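Local structure of Alpha/beta hydrolase fold protein (Sphaerobacter thermophilus, 3R0V) at residues L100-A105 with A203-P208; P119-D124 with Q226-T231. The protein is probably a hydrolase of the alpha/beta hydrolase fold, with a pocket that holds D-malate in the crystal. One frame throughout, in Å; residues are numbered along the deposited sequence. Where two conformers were deposited one is given.

Contact 1: L100-A105 with A203-P208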
loop_
_atom_site.group_PDB
_atom_site.type_symbol
_atom_site.label_atom_id
_atom_site.label_comp_id
_atom_site.label_asym_id
_atom_site.label_seq_id
_atom_site.Cartn_x
_atom_site.Cartn_y
_atom_site.Cartn_z
ATOM N N LEU A 100 3.966 -0.171 4.511
ATOM C CA LEU A 100 3.729 0.855 5.511
ATOM C C LEU A 100 2.917 0.292 6.680
ATOM O O LEU A 100 3.215 0.573 7.846
ATOM C CB LEU A 100 3.010 2.048 4.871
ATOM C CG LEU A 100 2.602 3.213 5.769
ATOM C CD1 LEU A 100 3.808 3.811 6.459
ATOM C CD2 LEU A 100 1.873 4.259 4.931
ATOM N N SER A 101 1.897 -0.495 6.361
ATOM C CA SER A 101 1.042 -1.092 7.386
ATOM C C SER A 101 1.810 -2.064 8.273
ATOM O O SER A 101 1.602 -2.084 9.500
ATOM C CB SER A 101 -0.169 -1.777 6.759
ATOM O OG SER A 101 -0.958 -0.845 6.044
ATOM N N LEU A 102 2.687 -2.865 7.668
ATOM C CA LEU A 102 3.525 -3.791 8.432
ATOM C C LEU A 102 4.490 -3.030 9.340
ATOM O O LEU A 102 4.657 -3.385 10.504
ATOM C CB LEU A 102 4.279 -4.752 7.496
ATOM C CG LEU A 102 3.405 -5.790 6.790
ATOM C CD1 LEU A 102 4.039 -6.263 5.493
ATOM C CD2 LEU A 102 3.157 -6.978 7.722
ATOM N N LEU A 103 5.124 -1.985 8.815
ATOM C CA LEU A 103 5.978 -1.140 9.645
ATOM C C LEU A 103 5.189 -0.539 10.805
ATOM O O LEU A 103 5.678 -0.489 11.934
ATOM C CB LEU A 103 6.615 -0.036 8.805
ATOM C CG LEU A 103 7.618 -0.501 7.746
ATOM C CD1 LEU A 103 7.980 0.693 6.887
ATOM C CD2 LEU A 103 8.844 -1.067 8.427
ATOM N N ALA A 104 3.970 -0.086 10.531
ATOM C CA ALA A 104 3.144 0.532 11.572
ATOM C C ALA A 104 2.794 -0.494 12.650
ATOM O O ALA A 104 2.829 -0.192 13.849
ATOM C CB ALA A 104 1.877 1.127 10.962
ATOM N N ALA A 105 2.459 -1.704 12.227
ATOM C CA ALA A 105 2.140 -2.777 13.165
ATOM C C ALA A 105 3.351 -3.110 14.031
ATOM O O ALA A 105 3.233 -3.262 15.246
ATOM C CB ALA A 105 1.657 -4.007 12.412
ATOM N N ALA A 203 8.705 -10.471 12.534
ATOM C CA ALA A 203 8.486 -11.657 13.365
ATOM C C ALA A 203 7.885 -11.293 14.725
ATOM O O ALA A 203 7.326 -12.155 15.403
ATOM C CB ALA A 203 9.775 -12.428 13.539
ATOM N N SER A 204 7.970 -10.015 15.093
ATOM C CA SER A 204 7.477 -9.529 16.382
ATOM C C SER A 204 6.006 -9.108 16.329
ATOM O O SER A 204 5.409 -8.757 17.356
ATOM C CB SER A 204 8.337 -8.363 16.884
ATOM O OG SER A 204 7.990 -7.140 16.249
ATOM N N ILE A 205 5.423 -9.129 15.133
ATOM C CA ILE A 205 4.020 -8.812 14.977
ATOM C C ILE A 205 3.218 -10.011 15.463
ATOM O O ILE A 205 3.345 -11.114 14.935
ATOM C CB ILE A 205 3.668 -8.503 13.511
ATOM C CG1 ILE A 205 4.385 -7.227 13.047
ATOM C CG2 ILE A 205 2.157 -8.366 13.342
ATOM C CD1 ILE A 205 4.369 -7.034 11.529
ATOM N N SER A 206 2.385 -9.793 16.468
ATOM C CA SER A 206 1.675 -10.898 17.092
ATOM C C SER A 206 0.206 -10.996 16.685
ATOM O O SER A 206 -0.456 -11.988 16.988
ATOM C CB SER A 206 1.790 -10.804 18.617
ATOM O OG SER A 206 1.282 -9.565 19.070
ATOM N N ILE A 207 -0.311 -9.986 15.993
ATOM C CA ILE A 207 -1.737 -9.982 15.681
ATOM C C ILE A 207 -2.079 -10.893 14.500
ATOM O O ILE A 207 -1.209 -11.217 13.682
ATOM C CB ILE A 207 -2.251 -8.575 15.370
ATOM C CG1 ILE A 207 -1.397 -7.935 14.285
ATOM C CG2 ILE A 207 -2.250 -7.713 16.633
ATOM C CD1 ILE A 207 -2.063 -6.752 13.588
ATOM N N PRO A 208 -3.355 -11.306 14.409
ATOM C CA PRO A 208 -3.794 -12.110 13.263
ATOM C C PRO A 208 -3.487 -11.364 11.966
ATOM O O PRO A 208 -3.839 -10.194 11.823
ATOM C CB PRO A 208 -5.310 -12.224 13.467
ATOM C CG PRO A 208 -5.529 -11.992 14.960
ATOM C CD PRO A 208 -4.457 -10.998 15.342
#
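L102 and A105, one turn apart on the helix after the probable nucleophile elbow of this alpha/beta hydrolase fold, take up the end of I205 from the loop before strand 209-213. The contact depends on a single methyl group packed on helix 96-106. I205 CD1 lies 4.0 Å from L102 CD2. The same methyl stands 4.2 Å from A105 CB, measured from I205 CD1. It also approaches the backbone of the helix, with I205 CD1 at 3.8 Å from L102 O. The I205 side chain reaches this place because CG1 stands opposite the carbonyl carbon (chi1 -65°) and CD1 continues the extended chain (chi2 166°). The side chains of L102 and I205 cross at about a right angle and touch through their terminal methyls. No hydrogen bond joins the two segments; the contact is apolar packing of modest extent, with the methyl also brushing the carbonyl oxygen of L102. Around it, L102 also touches L114 of strand 111-117 and F202 of helix 199-202, while I207 rests on I111 and L114 and the backbone of P208 pairs with L114, bringing helix, loop and sheet together.

Contact 2: P119-D124 with Q226-T231; sequences PPYAVD and QELADT
P119 lies early in the loop that leaves strand 111-117 of the alpha/beta hydrolase sheet, and its ring meets helix 219-231 through L228. The two side chains run antiparallel alongside one another, and P119 CG comes to 3.3 Å from L228 CD1, closer than carbons normally pack. An inverse gamma turn is built round P120, marked by a weak bond from Y121 N to P119 O; the residue itself points away from the helix and touches the bound D-malate, so one short turn serves helix packing and ligand pocket in succession. Y121 then comes back toward the helix, and L228 CD1 approaches its ring obliquely, 4.3 Å from Y121 CD2. One methyl group of L228 thus serves both P119 and Y121, while the backbone oxygen of Y121 accepts a hydrogen bond from T224 OG1 a turn earlier on the helix. Farther along, V123 lies against the carboxylate end of E227, whose CG stands anti to the backbone N (chi1 178°) with the chain extended beyond it. An alanine in place of E227 would remove the carboxylate and is likely to open a gap beside V123 CG1, leaving that side of V123 less closely packed although H223 and T224 still touch it. V123 CG1 sits 3.3 Å from E227 OE1.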
loop_
_atom_site.group_PDB
_atom_site.type_symbol
_atom_site.label_atom_id
_atom_site.label_comp_id
_atom_site.label_asym_id
_atom_site.label_seq_id
_atom_site.Cartn_x
_atom_site.Cartn_y
_atom_site.Cartn_z
ATOM N N PRO A 119 2.589 -7.185 -0.865
ATOM C CA PRO A 119 3.682 -6.325 -0.394
ATOM C C PRO A 119 4.936 -6.542 -1.255
ATOM O O PRO A 119 5.394 -7.680 -1.378
ATOM C CB PRO A 119 3.914 -6.809 1.047
ATOM C CG PRO A 119 3.293 -8.151 1.119
ATOM C CD PRO A 119 2.162 -8.173 0.140
ATOM N N PRO A 120 5.470 -5.473 -1.861
ATOM C CA PRO A 120 6.504 -5.663 -2.892
ATOM C C PRO A 120 7.929 -5.790 -2.354
ATOM O O PRO A 120 8.849 -5.139 -2.863
ATOM C CB PRO A 120 6.360 -4.410 -3.771
ATOM C CG PRO A 120 5.836 -3.349 -2.808
ATOM C CD PRO A 120 4.942 -4.092 -1.840
ATOM N N TYR A 121 8.110 -6.594 -1.317
ATOM C CA TYR A 121 9.456 -6.937 -0.868
ATOM C C TYR A 121 10.029 -7.951 -1.848
ATOM O O TYR A 121 9.311 -8.506 -2.671
ATOM C CB TYR A 121 9.455 -7.510 0.553
ATOM C CG TYR A 121 9.079 -6.492 1.591
ATOM C CD1 TYR A 121 10.031 -5.619 2.089
ATOM C CD2 TYR A 121 7.768 -6.383 2.055
ATOM C CE1 TYR A 121 9.697 -4.661 3.034
ATOM C CE2 TYR A 121 7.429 -5.438 3.002
ATOM C CZ TYR A 121 8.398 -4.580 3.481
ATOM O OH TYR A 121 8.037 -3.627 4.413
ATOM N N ALA A 122 11.334 -8.183 -1.759
ATOM C CA ALA A 122 12.009 -9.144 -2.617
ATOM C C ALA A 122 12.749 -10.145 -1.752
ATOM O O ALA A 122 13.442 -9.752 -0.810
ATOM C CB ALA A 122 12.993 -8.420 -3.528
ATOM N N VAL A 123 12.618 -11.435 -2.058
ATOM C CA VAL A 123 13.327 -12.457 -1.295
ATOM C C VAL A 123 14.188 -13.389 -2.144
ATOM O O VAL A 123 14.815 -14.294 -1.608
ATOM C CB VAL A 123 12.361 -13.321 -0.472
ATOM C CG1 VAL A 123 11.607 -12.445 0.522
ATOM C CG2 VAL A 123 11.391 -14.072 -1.395
ATOM N N ASP A 124 14.208 -13.182 -3.455
ATOM C CA ASP A 124 14.963 -14.072 -4.340
ATOM C C ASP A 124 15.262 -13.400 -5.678
ATOM O O ASP A 124 14.744 -12.319 -5.976
ATOM C CB ASP A 124 14.194 -15.380 -4.553
ATOM C CG ASP A 124 12.978 -15.210 -5.447
ATOM O OD1 ASP A 124 11.947 -14.663 -4.989
ATOM O OD2 ASP A 124 13.032 -15.639 -6.625
ATOM N N GLN A 226 4.803 -15.865 0.540
ATOM C CA GLN A 226 5.041 -17.100 1.272
ATOM C C GLN A 226 5.963 -16.841 2.454
ATOM O O GLN A 226 5.745 -17.337 3.559
ATOM C CB GLN A 226 5.664 -18.154 0.346
ATOM C CG GLN A 226 5.636 -19.576 0.925
ATOM C CD GLN A 226 6.809 -19.890 1.849
ATOM O OE1 GLN A 226 6.725 -20.805 2.674
ATOM N NE2 GLN A 226 7.910 -19.148 1.706
ATOM N N GLU A 227 7.023 -16.080 2.213
ATOM C CA GLU A 227 7.996 -15.846 3.269
ATOM C C GLU A 227 7.384 -14.997 4.383
ATOM O O GLU A 227 7.586 -15.286 5.555
ATOM C CB GLU A 227 9.270 -15.186 2.759
ATOM C CG GLU A 227 10.251 -14.916 3.909
ATOM C CD GLU A 227 11.654 -14.526 3.455
ATOM O OE1 GLU A 227 12.153 -15.089 2.454
ATOM O OE2 GLU A 227 12.264 -13.658 4.120
ATOM N N LEU A 228 6.640 -13.954 4.028
ATOM C CA LEU A 228 6.013 -13.116 5.052
ATOM C C LEU A 228 5.043 -13.932 5.897
ATOM O O LEU A 228 4.984 -13.765 7.120
ATOM C CB LEU A 228 5.273 -11.943 4.426
ATOM C CG LEU A 228 6.180 -10.824 3.923
ATOM C CD1 LEU A 228 5.409 -9.848 3.052
ATOM C CD2 LEU A 228 6.808 -10.095 5.098
ATOM N N ALA A 229 4.276 -14.812 5.260
ATOM C CA ALA A 229 3.287 -15.602 5.996
ATOM C C ALA A 229 3.940 -16.656 6.880
ATOM O O ALA A 229 3.286 -17.223 7.760
ATOM C CB ALA A 229 2.288 -16.240 5.039
ATOM N N ASP A 230 5.224 -16.910 6.655
ATOM C CA ASP A 230 5.984 -17.813 7.512
ATOM C C ASP A 230 6.660 -17.028 8.647
ATOM O O ASP A 230 6.699 -17.475 9.799
ATOM C CB ASP A 230 7.020 -18.580 6.678
ATOM C CG ASP A 230 7.741 -19.655 7.474
ATOM O OD1 ASP A 230 7.124 -20.703 7.757
ATOM O OD2 ASP A 230 8.928 -19.461 7.803
ATOM N N THR A 231 7.186 -15.852 8.317
ATOM C CA THR A 231 7.902 -15.028 9.285
ATOM C C THR A 231 6.984 -14.468 10.366
ATOM O O THR A 231 7.336 -14.426 11.551
ATOM C CB THR A 231 8.632 -13.880 8.551
ATOM O OG1 THR A 231 9.694 -14.442 7.771
ATOM C CG2 THR A 231 9.208 -12.869 9.531
#

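Overall arrangement
After the first strands and helices, the chain supplies helix 96-106, then strand 111-117 and the loop that carries P119. After the helices between 134 and 202 it returns through 203-208, where contact 1 closes a loop of 97 intervening residues; contact 2 closes one of 101 when helix 219-231 arrives. The segments alternate, so the two closures cross instead of nesting. Together they tie a helix and a loop from before the long helical excursion to a loop and a helix from after it. Strand 111-117, between the first pair, and strand 209-213, between the second, are parallel neighbours in the central sheet. The contacts also touch at A203 CB, 3.7 Å from T231 O, and where L102 CD1 packs on Y121 CE2.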